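Local coordinates for receptor-like protein kinase ANXUR1 (Arabidopsis thaliana, PDB 6FIG) that is a plant receptor kinase with a malectin-like ectodomain, involved in reproduction, that probably senses extracellular signals and relays them by phosphorylating serine or threonine, at residues Ile156-Leu164 against Ser204-Tyr212; Gly224-Ile235 against Ala247-Pro258. One frame throughout, in Å; residues are numbered along the deposited sequence.

How the contacts relate
Contact 1 is mostly buried near the middle of the chain, where the end of strand 151-161 meets the loop before strand 212-213; contact 2 lies further out, pairing strand 225-228 with strand 252-255 beside a calcium ion. Their centres are about 23 Å apart, yet they touch where W211 CE3 packs on I249 CD1, 3.4 Å away. The chemistry differs accordingly: contact 1 joins its segments by apolar side chains and has no hydrogen bond across, whereas contact 2 is held by backbone hydrogen bonds, with side-chain packing around I235 and K251. Contact 1 closes along the chain before contact 2 opens, and both reach the second subunit.

Contact 1: Ile156-Leu164 against Ser204-Tyr212; sequences IEVIQMPEL and SGGLTRTWY
L207 packs its CD2 methyl against M161 CB at 3.7 Å, the tightest point of this contact, and the same methyl lies 4.0 Å from I159 CG2. With L207 CG anti to its own carbonyl carbon (chi1 -64°), the isobutyl group extends toward the strand end and its two methyls divide the work: CD2 takes I159, M161 and the ring of P162, while CD1 meets L164 CD1 tip to tip at 4.1 Å. L207 CD1 also sits over one face of the R209 guanidinium, 3.7 Å above its plane, and W211 CZ2 covers the opposite face. Together they fix the plane's orientation, and a salt bridge from NE to D203 limits its rotation. L207 closes a type I' beta turn that starts at S204, with G205 and G206 at the two positive-phi corners; the turn belongs to a loop of the malectin-like region, laid against the end of strand 151-161. Packing is looser toward T208, where I159 CD1 stays 4.1 Å from OG1. E157 OE2 and T208 OG1 face each other here without bonding directly; K20 bridges them, by a salt bridge to OE2 and a hydrogen bond to OG1. K69 of the second subunit packs on I159 and L207.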
loop_
_atom_site.group_PDB
_atom_site.type_symbol
_atom_site.label_atom_id
_atom_site.label_comp_id
_atom_site.label_asym_id
_atom_site.label_seq_id
_atom_site.Cartn_x
_atom_site.Cartn_y
_atom_site.Cartn_z
ATOM N N ILE A 156 -2.949 -16.258 -6.076
ATOM C CA ILE A 156 -3.667 -15.355 -6.983
ATOM C C ILE A 156 -3.600 -13.942 -6.422
ATOM O O ILE A 156 -3.922 -13.745 -5.267
ATOM C CB ILE A 156 -5.143 -15.776 -7.168
ATOM C CG1 ILE A 156 -5.233 -17.180 -7.763
ATOM C CG2 ILE A 156 -5.878 -14.784 -8.064
ATOM C CD1 ILE A 156 -6.638 -17.751 -7.813
ATOM N N GLU A 157 -3.179 -12.960 -7.236
ATOM C CA GLU A 157 -3.360 -11.546 -6.881
ATOM C C GLU A 157 -4.227 -10.834 -7.894
ATOM O O GLU A 157 -4.113 -11.079 -9.095
ATOM C CB GLU A 157 -2.053 -10.766 -6.773
ATOM C CG GLU A 157 -1.068 -11.232 -5.745
ATOM C CD GLU A 157 0.049 -10.213 -5.622
ATOM O OE1 GLU A 157 1.051 -10.363 -6.332
ATOM O OE2 GLU A 157 -0.130 -9.242 -4.855
ATOM N N VAL A 158 -5.117 -9.999 -7.388
ATOM C CA VAL A 158 -5.900 -9.065 -8.184
ATOM C C VAL A 158 -5.690 -7.690 -7.614
ATOM O O VAL A 158 -5.965 -7.460 -6.450
ATOM C CB VAL A 158 -7.384 -9.445 -8.192
ATOM C CG1 VAL A 158 -8.174 -8.437 -9.019
ATOM C CG2 VAL A 158 -7.549 -10.842 -8.754
ATOM N N ILE A 159 -5.203 -6.768 -8.447
ATOM C CA ILE A 159 -4.747 -5.445 -8.019
ATOM C C ILE A 159 -5.324 -4.427 -8.994
ATOM O O ILE A 159 -4.998 -4.466 -10.186
ATOM C CB ILE A 159 -3.211 -5.367 -8.070
ATOM C CG1 ILE A 159 -2.559 -6.440 -7.170
ATOM C CG2 ILE A 159 -2.718 -3.980 -7.684
ATOM C CD1 ILE A 159 -1.157 -6.808 -7.583
ATOM N N GLN A 160 -6.146 -3.522 -8.502
ATOM C CA GLN A 160 -6.628 -2.408 -9.321
ATOM C C GLN A 160 -5.445 -1.541 -9.761
ATOM O O GLN A 160 -4.565 -1.241 -8.954
ATOM C CB GLN A 160 -7.621 -1.550 -8.546
ATOM C CG GLN A 160 -8.375 -0.587 -9.430
ATOM C CD GLN A 160 -9.363 0.239 -8.666
ATOM O OE1 GLN A 160 -10.325 -0.297 -8.098
ATOM N NE2 GLN A 160 -9.150 1.549 -8.658
ATOM N N MET A 161 -5.400 -1.146 -11.038
ATOM C CA MET A 161 -4.278 -0.352 -11.550
ATOM C C MET A 161 -4.786 0.764 -12.430
ATOM O O MET A 161 -5.858 0.676 -12.981
ATOM C CB MET A 161 -3.257 -1.204 -12.290
ATOM C CG MET A 161 -3.775 -1.786 -13.588
ATOM S SD MET A 161 -2.541 -2.679 -14.491
ATOM C CE MET A 161 -1.529 -1.354 -15.117
ATOM N N PRO A 162 -4.018 1.848 -12.542
ATOM C CA PRO A 162 -4.393 2.891 -13.487
ATOM C C PRO A 162 -4.272 2.443 -14.959
ATOM O O PRO A 162 -3.684 1.400 -15.285
ATOM C CB PRO A 162 -3.360 4.019 -13.209
ATOM C CG PRO A 162 -2.718 3.661 -11.910
ATOM C CD PRO A 162 -2.772 2.169 -11.821
ATOM N N GLU A 163 -4.859 3.258 -15.824
ATOM C CA GLU A 163 -4.761 3.029 -17.265
ATOM C C GLU A 163 -3.402 3.484 -17.771
ATOM O O GLU A 163 -3.238 4.604 -18.238
ATOM C CB GLU A 163 -5.888 3.756 -17.995
ATOM C CG GLU A 163 -7.256 3.203 -17.648
ATOM C CD GLU A 163 -7.572 1.855 -18.287
ATOM O OE1 GLU A 163 -6.763 1.291 -19.058
ATOM O OE2 GLU A 163 -8.681 1.361 -18.008
ATOM N N LEU A 164 -2.428 2.597 -17.668
ATOM C CA LEU A 164 -1.046 2.948 -17.965
ATOM C C LEU A 164 -0.678 2.679 -19.419
ATOM O O LEU A 164 0.484 2.872 -19.785
ATOM C CB LEU A 164 -0.098 2.189 -17.054
ATOM C CG LEU A 164 -0.239 2.600 -15.576
ATOM C CD1 LEU A 164 0.766 1.801 -14.763
ATOM C CD2 LEU A 164 -0.061 4.083 -15.376
ATOM N N SER A 204 6.445 1.612 -7.574
ATOM C CA SER A 204 5.541 2.754 -7.483
ATOM C C SER A 204 4.100 2.340 -7.759
ATOM O O SER A 204 3.830 1.206 -8.133
ATOM C CB SER A 204 5.956 3.848 -8.455
ATOM O OG SER A 204 5.960 3.350 -9.772
ATOM N N GLY A 205 3.173 3.270 -7.508
ATOM C CA GLY A 205 1.743 2.987 -7.747
ATOM C C GLY A 205 1.121 1.981 -6.792
ATOM O O GLY A 205 0.020 1.521 -7.018
ATOM N N GLY A 206 1.846 1.610 -5.738
ATOM C CA GLY A 206 1.538 0.393 -4.953
ATOM C C GLY A 206 1.279 -0.883 -5.749
ATOM O O GLY A 206 0.547 -1.757 -5.285
ATOM N N LEU A 207 1.893 -1.027 -6.935
ATOM C CA LEU A 207 1.546 -2.110 -7.840
ATOM C C LEU A 207 2.371 -3.386 -7.622
ATOM O O LEU A 207 2.127 -4.391 -8.254
ATOM C CB LEU A 207 1.659 -1.649 -9.302
ATOM C CG LEU A 207 0.703 -0.537 -9.726
ATOM C CD1 LEU A 207 0.998 -0.118 -11.166
ATOM C CD2 LEU A 207 -0.743 -0.995 -9.571
ATOM N N THR A 208 3.356 -3.313 -6.724
ATOM C CA THR A 208 4.230 -4.436 -6.386
ATOM C C THR A 208 4.805 -5.250 -7.537
ATOM O O THR A 208 5.027 -6.455 -7.417
ATOM C CB THR A 208 3.636 -5.356 -5.273
ATOM O OG1 THR A 208 2.433 -6.006 -5.720
ATOM C CG2 THR A 208 3.384 -4.578 -4.015
ATOM N N ARG A 209 5.093 -4.563 -8.645
ATOM C CA ARG A 209 5.822 -5.143 -9.764
ATOM C C ARG A 209 7.298 -5.296 -9.405
ATOM O O ARG A 209 7.890 -4.422 -8.778
ATOM C CB ARG A 209 5.750 -4.251 -10.999
ATOM C CG ARG A 209 4.351 -4.039 -11.544
ATOM C CD ARG A 209 4.282 -2.839 -12.485
ATOM N NE ARG A 209 4.608 -1.615 -11.783
ATOM C CZ ARG A 209 4.538 -0.382 -12.291
ATOM N NH1 ARG A 209 4.153 -0.162 -13.541
ATOM N NH2 ARG A 209 4.905 0.639 -11.533
ATOM N N THR A 210 7.880 -6.414 -9.808
ATOM C CA THR A 210 9.303 -6.628 -9.654
ATOM C C THR A 210 9.992 -6.187 -10.944
ATOM O O THR A 210 9.562 -6.551 -12.023
ATOM C CB THR A 210 9.600 -8.102 -9.370
ATOM O OG1 THR A 210 8.892 -8.473 -8.186
ATOM C CG2 THR A 210 11.073 -8.321 -9.130
ATOM N N TRP A 211 11.061 -5.407 -10.817
ATOM C CA TRP A 211 11.853 -4.973 -11.987
ATOM C C TRP A 211 13.207 -5.686 -11.913
ATOM O O TRP A 211 13.957 -5.500 -10.963
ATOM C CB TRP A 211 12.020 -3.464 -12.007
ATOM C CG TRP A 211 10.750 -2.682 -11.986
ATOM C CD1 TRP A 211 9.893 -2.510 -10.911
ATOM C CD2 TRP A 211 10.146 -1.994 -13.091
ATOM N NE1 TRP A 211 8.826 -1.728 -11.292
ATOM C CE2 TRP A 211 8.952 -1.405 -12.621
ATOM C CE3 TRP A 211 10.523 -1.786 -14.433
ATOM C CZ2 TRP A 211 8.126 -0.660 -13.439
ATOM C CZ3 TRP A 211 9.709 -1.032 -15.229
ATOM C CH2 TRP A 211 8.527 -0.478 -14.740
ATOM N N TYR A 212 13.520 -6.513 -12.897
ATOM C CA TYR A 212 14.702 -7.379 -12.820
ATOM C C TYR A 212 15.888 -6.783 -13.570
ATOM O O TYR A 212 15.720 -6.117 -14.607
ATOM C CB TYR A 212 14.380 -8.729 -13.427
ATOM C CG TYR A 212 13.306 -9.488 -12.685
ATOM C CD1 TYR A 212 13.636 -10.320 -11.637
ATOM C CD2 TYR A 212 11.962 -9.355 -13.036
ATOM C CE1 TYR A 212 12.644 -11.028 -10.953
ATOM C CE2 TYR A 212 10.967 -10.057 -12.368
ATOM C CZ TYR A 212 11.317 -10.882 -11.327
ATOM O OH TYR A 212 10.324 -11.562 -10.665
#

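Contact 2: Gly224-Ile235 against Ala247-Pro258; sequences GVTLQASNNFRI and ADIYKTARSQGP. With CA (calcium ion), chain H.
T252 turns OG1 between its backbone N and carbonyl carbon (chi1 56°), and from there the hydroxyl binds the calcium ion at 2.4 Å. The same residue's carbonyl O also coordinates, as does I249 O from the short, weakly bonded helical turn 247-250; N192, V193 and N365 complete the site. T252 begins strand 252-255, which forms an antiparallel beta pair with strand 225-228 in the malectin-like fold; R254 bonds through its backbone to L364 of strand 363-372, and Q256, just beyond the strand, to S362. The hydrogen-bonded pairs are V225 with S255 and L227 with A253, and A229 N carries the pattern on to K251 O at 2.8 Å. On the face carrying T226 and R254 the two side chains run side by side, T226 CG2 lying over one face of the guanidinium, 3.4 Å from R254 NH1; D214 pairs with R254 NE. On the other face L227 CD1 approaches S255 OG at 3.6 Å. Beyond the strands, I235 packs on A247, Y250 and K251: I235 CD1 abuts Y250 CB at 3.8 Å, and the I235 side chain crosses that of Y250 at about a right angle. Extended beyond CG, K251 runs past I235 to the F233 turn. There one water accepts from I235 N and weakly from K251 NZ; the other accepts a weak bond from K251 NZ and donates to F233 O at 2.7 Å.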
loop_
_atom_site.group_PDB
_atom_site.type_symbol
_atom_site.label_atom_id
_atom_site.label_comp_id
_atom_site.label_asym_id
_atom_site.label_seq_id
_atom_site.Cartn_x
_atom_site.Cartn_y
_atom_site.Cartn_z
ATOM N N GLY A 224 28.348 -3.276 -22.499
ATOM C CA GLY A 224 28.302 -1.843 -22.346
ATOM C C GLY A 224 28.802 -1.424 -20.983
ATOM O O GLY A 224 29.615 -2.118 -20.358
ATOM N N VAL A 225 28.333 -0.266 -20.548
ATOM C CA VAL A 225 28.780 0.373 -19.322
ATOM C C VAL A 225 27.515 0.748 -18.566
ATOM O O VAL A 225 26.646 1.453 -19.105
ATOM C CB VAL A 225 29.616 1.627 -19.647
ATOM C CG1 VAL A 225 29.791 2.534 -18.428
ATOM C CG2 VAL A 225 30.979 1.207 -20.197
ATOM N N THR A 226 27.394 0.281 -17.328
ATOM C CA THR A 226 26.264 0.675 -16.503
ATOM C C THR A 226 26.572 1.997 -15.803
ATOM O O THR A 226 27.722 2.275 -15.425
ATOM C CB THR A 226 25.863 -0.440 -15.515
ATOM O OG1 THR A 226 27.003 -0.860 -14.773
ATOM C CG2 THR A 226 25.331 -1.638 -16.267
ATOM N N LEU A 227 25.544 2.827 -15.683
ATOM C CA LEU A 227 25.632 4.163 -15.137
ATOM C C LEU A 227 24.676 4.289 -13.962
ATOM O O LEU A 227 23.599 3.683 -13.955
ATOM C CB LEU A 227 25.225 5.200 -16.195
ATOM C CG LEU A 227 25.937 5.157 -17.554
ATOM C CD1 LEU A 227 25.208 6.044 -18.557
ATOM C CD2 LEU A 227 27.391 5.561 -17.411
ATOM N N GLN A 228 25.052 5.107 -12.986
ATOM C CA GLN A 228 24.179 5.418 -11.868
ATOM C C GLN A 228 24.177 6.914 -11.612
ATOM O O GLN A 228 25.240 7.575 -11.658
ATOM C CB GLN A 228 24.650 4.683 -10.627
ATOM C CG GLN A 228 23.630 4.692 -9.507
ATOM C CD GLN A 228 23.968 3.669 -8.451
ATOM O OE1 GLN A 228 25.093 3.638 -7.948
ATOM N NE2 GLN A 228 23.007 2.820 -8.122
ATOM N N ALA A 229 22.997 7.452 -11.328
ATOM C CA ALA A 229 22.852 8.867 -11.044
ATOM C C ALA A 229 23.550 9.166 -9.733
ATOM O O ALA A 229 23.720 8.279 -8.899
ATOM C CB ALA A 229 21.403 9.269 -10.961
ATOM N N SER A 230 23.947 10.421 -9.580
ATOM C CA SER A 230 24.663 10.859 -8.393
ATOM C C SER A 230 23.766 10.722 -7.173
ATOM O O SER A 230 22.538 10.619 -7.286
ATOM C CB SER A 230 25.121 12.312 -8.545
ATOM O OG SER A 230 23.991 13.165 -8.636
ATOM N N ASN A 231 24.400 10.713 -6.009
ATOM C CA ASN A 231 23.680 10.723 -4.737
ATOM C C ASN A 231 22.766 11.950 -4.694
ATOM O O ASN A 231 23.176 13.045 -5.088
ATOM C CB ASN A 231 24.671 10.778 -3.557
ATOM C CG ASN A 231 25.517 9.519 -3.436
ATOM O OD1 ASN A 231 25.150 8.458 -3.941
ATOM N ND2 ASN A 231 26.660 9.634 -2.759
ATOM N N ASN A 232 21.528 11.746 -4.256
ATOM C CA ASN A 232 20.523 12.816 -4.156
ATOM C C ASN A 232 20.088 13.418 -5.501
ATOM O O ASN A 232 19.506 14.500 -5.521
ATOM C CB ASN A 232 20.977 13.942 -3.204
ATOM C CG ASN A 232 21.386 13.429 -1.833
ATOM O OD1 ASN A 232 20.761 12.517 -1.281
ATOM N ND2 ASN A 232 22.428 14.028 -1.269
ATOM N N PHE A 233 20.362 12.734 -6.615
ATOM C CA PHE A 233 19.783 13.136 -7.896
ATOM C C PHE A 233 18.274 12.908 -7.818
ATOM O O PHE A 233 17.853 11.844 -7.375
ATOM C CB PHE A 233 20.361 12.317 -9.053
ATOM C CG PHE A 233 19.963 12.840 -10.403
ATOM C CD1 PHE A 233 20.642 13.906 -10.975
ATOM C CD2 PHE A 233 18.886 12.302 -11.080
ATOM C CE1 PHE A 233 20.271 14.405 -12.212
ATOM C CE2 PHE A 233 18.507 12.795 -12.319
ATOM C CZ PHE A 233 19.195 13.856 -12.878
ATOM N N ARG A 234 17.478 13.896 -8.245
ATOM C CA ARG A 234 16.022 13.805 -8.182
ATOM C C ARG A 234 15.466 13.557 -9.583
ATOM O O ARG A 234 15.899 14.183 -10.567
ATOM C CB ARG A 234 15.362 15.050 -7.552
ATOM C CG ARG A 234 13.890 14.808 -7.200
ATOM C CD ARG A 234 13.177 15.975 -6.515
ATOM N NE ARG A 234 11.710 15.839 -6.607
ATOM C CZ ARG A 234 10.946 15.012 -5.877
ATOM N NH1 ARG A 234 11.478 14.208 -4.953
ATOM N NH2 ARG A 234 9.620 14.983 -6.068
ATOM N N ILE A 235 14.550 12.599 -9.657
ATOM C CA ILE A 235 13.795 12.316 -10.863
ATOM C C ILE A 235 12.589 13.242 -10.843
ATOM O O ILE A 235 11.763 13.187 -9.928
ATOM C CB ILE A 235 13.347 10.841 -10.938
ATOM C CG1 ILE A 235 14.564 9.886 -10.818
ATOM C CG2 ILE A 235 12.556 10.590 -12.224
ATOM C CD1 ILE A 235 15.667 10.105 -11.852
ATOM N N ALA A 247 11.167 5.514 -9.208
ATOM C CA ALA A 247 12.285 6.434 -9.456
ATOM C C ALA A 247 13.601 5.712 -9.683
ATOM O O ALA A 247 14.417 6.141 -10.512
ATOM C CB ALA A 247 12.433 7.427 -8.327
ATOM N N ASP A 248 13.804 4.601 -8.981
ATOM C CA ASP A 248 15.052 3.861 -9.113
ATOM C C ASP A 248 15.314 3.309 -10.507
ATOM O O ASP A 248 16.490 3.173 -10.874
ATOM C CB ASP A 248 15.192 2.781 -8.032
ATOM C CG ASP A 248 15.732 3.346 -6.694
ATOM O OD1 ASP A 248 16.211 4.505 -6.608
ATOM O OD2 ASP A 248 15.699 2.626 -5.690
ATOM N N ILE A 249 14.272 3.032 -11.301
ATOM C CA ILE A 249 14.467 2.637 -12.693
ATOM C C ILE A 249 15.240 3.728 -13.435
ATOM O O ILE A 249 16.214 3.441 -14.164
ATOM C CB ILE A 249 13.105 2.413 -13.411
ATOM C CG1 ILE A 249 12.428 1.160 -12.844
ATOM C CG2 ILE A 249 13.238 2.377 -14.933
ATOM C CD1 ILE A 249 13.155 -0.129 -13.128
ATOM N N TYR A 250 14.807 4.963 -13.235
ATOM C CA TYR A 250 15.345 6.112 -13.968
ATOM C C TYR A 250 16.719 6.549 -13.475
ATOM O O TYR A 250 17.432 7.238 -14.208
ATOM C CB TYR A 250 14.318 7.246 -13.941
ATOM C CG TYR A 250 13.026 6.845 -14.599
ATOM C CD1 TYR A 250 12.975 6.563 -15.955
ATOM C CD2 TYR A 250 11.861 6.686 -13.863
ATOM C CE1 TYR A 250 11.802 6.185 -16.566
ATOM C CE2 TYR A 250 10.672 6.313 -14.470
ATOM C CZ TYR A 250 10.653 6.021 -15.810
ATOM O OH TYR A 250 9.488 5.647 -16.431
ATOM N N LYS A 251 17.118 6.121 -12.274
ATOM C CA LYS A 251 18.435 6.488 -11.718
ATOM C C LYS A 251 19.591 5.574 -12.143
ATOM O O LYS A 251 20.748 5.800 -11.741
ATOM C CB LYS A 251 18.370 6.556 -10.182
ATOM C CG LYS A 251 17.468 7.664 -9.690
ATOM C CD LYS A 251 17.299 7.648 -8.170
ATOM C CE LYS A 251 16.249 8.668 -7.751
ATOM N NZ LYS A 251 15.953 8.658 -6.279
ATOM N N THR A 252 19.300 4.533 -12.922
ATOM C CA THR A 252 20.333 3.698 -13.498
ATOM C C THR A 252 20.065 3.480 -14.974
ATOM O O THR A 252 18.921 3.467 -15.418
ATOM C CB THR A 252 20.443 2.327 -12.828
ATOM O OG1 THR A 252 19.172 1.681 -12.894
ATOM C CG2 THR A 252 20.914 2.462 -11.367
ATOM N N ALA A 253 21.135 3.232 -15.719
ATOM C CA ALA A 253 21.022 2.952 -17.144
ATOM C C ALA A 253 22.153 2.055 -17.615
ATOM O O ALA A 253 23.201 1.929 -16.961
ATOM C CB ALA A 253 21.019 4.265 -17.939
ATOM N N ARG A 254 21.929 1.428 -18.758
ATOM C CA ARG A 254 23.002 0.769 -19.491
ATOM C C ARG A 254 23.273 1.645 -20.694
ATOM O O ARG A 254 22.346 2.113 -21.356
ATOM C CB ARG A 254 22.630 -0.648 -19.918
ATOM C CG ARG A 254 23.787 -1.456 -20.488
ATOM C CD ARG A 254 23.392 -2.886 -20.791
ATOM N NE ARG A 254 22.957 -3.582 -19.573
ATOM C CZ ARG A 254 23.775 -4.070 -18.636
ATOM N NH1 ARG A 254 25.100 -4.000 -18.761
ATOM N NH2 ARG A 254 23.270 -4.674 -17.566
ATOM N N SER A 255 24.550 1.865 -20.960
ATOM C CA SER A 255 24.979 2.633 -22.127
ATOM C C SER A 255 26.039 1.848 -22.861
ATOM O O SER A 255 26.495 0.808 -22.388
ATOM C CB SER A 255 25.506 3.994 -21.691
ATOM O OG SER A 255 26.724 3.865 -20.983
ATOM N N GLN A 256 26.454 2.339 -24.025
ATOM C CA GLN A 256 27.530 1.669 -24.750
ATOM C C GLN A 256 28.871 1.990 -24.159
ATOM O O GLN A 256 29.709 1.113 -24.061
ATOM C CB GLN A 256 27.481 1.978 -26.231
ATOM C CG GLN A 256 26.391 1.188 -26.918
ATOM C CD GLN A 256 26.377 1.438 -28.399
ATOM O OE1 GLN A 256 25.772 2.412 -28.846
ATOM N NE2 GLN A 256 27.054 0.583 -29.165
ATOM N N GLY A 257 29.066 3.239 -23.746
ATOM C CA GLY A 257 30.246 3.627 -22.959
ATOM C C GLY A 257 30.991 4.826 -23.528
ATOM O O GLY A 257 30.493 5.487 -24.444
ATOM N N PRO A 258 32.184 5.120 -22.984
ATOM C CA PRO A 258 32.932 6.338 -23.338
ATOM C C PRO A 258 33.719 6.315 -24.656
ATOM O O PRO A 258 34.173 7.379 -25.070
ATOM C CB PRO A 258 33.915 6.482 -22.166
ATOM C CG PRO A 258 34.195 5.071 -21.773
ATOM C CD PRO A 258 32.886 4.342 -21.944
HETATM CA CA CA H . 17.642 1.526 -14.781
HETATM O O HOH W 1 19.158 9.826 -6.178
HETATM O O HOH W 2 14.015 10.706 -7.087
#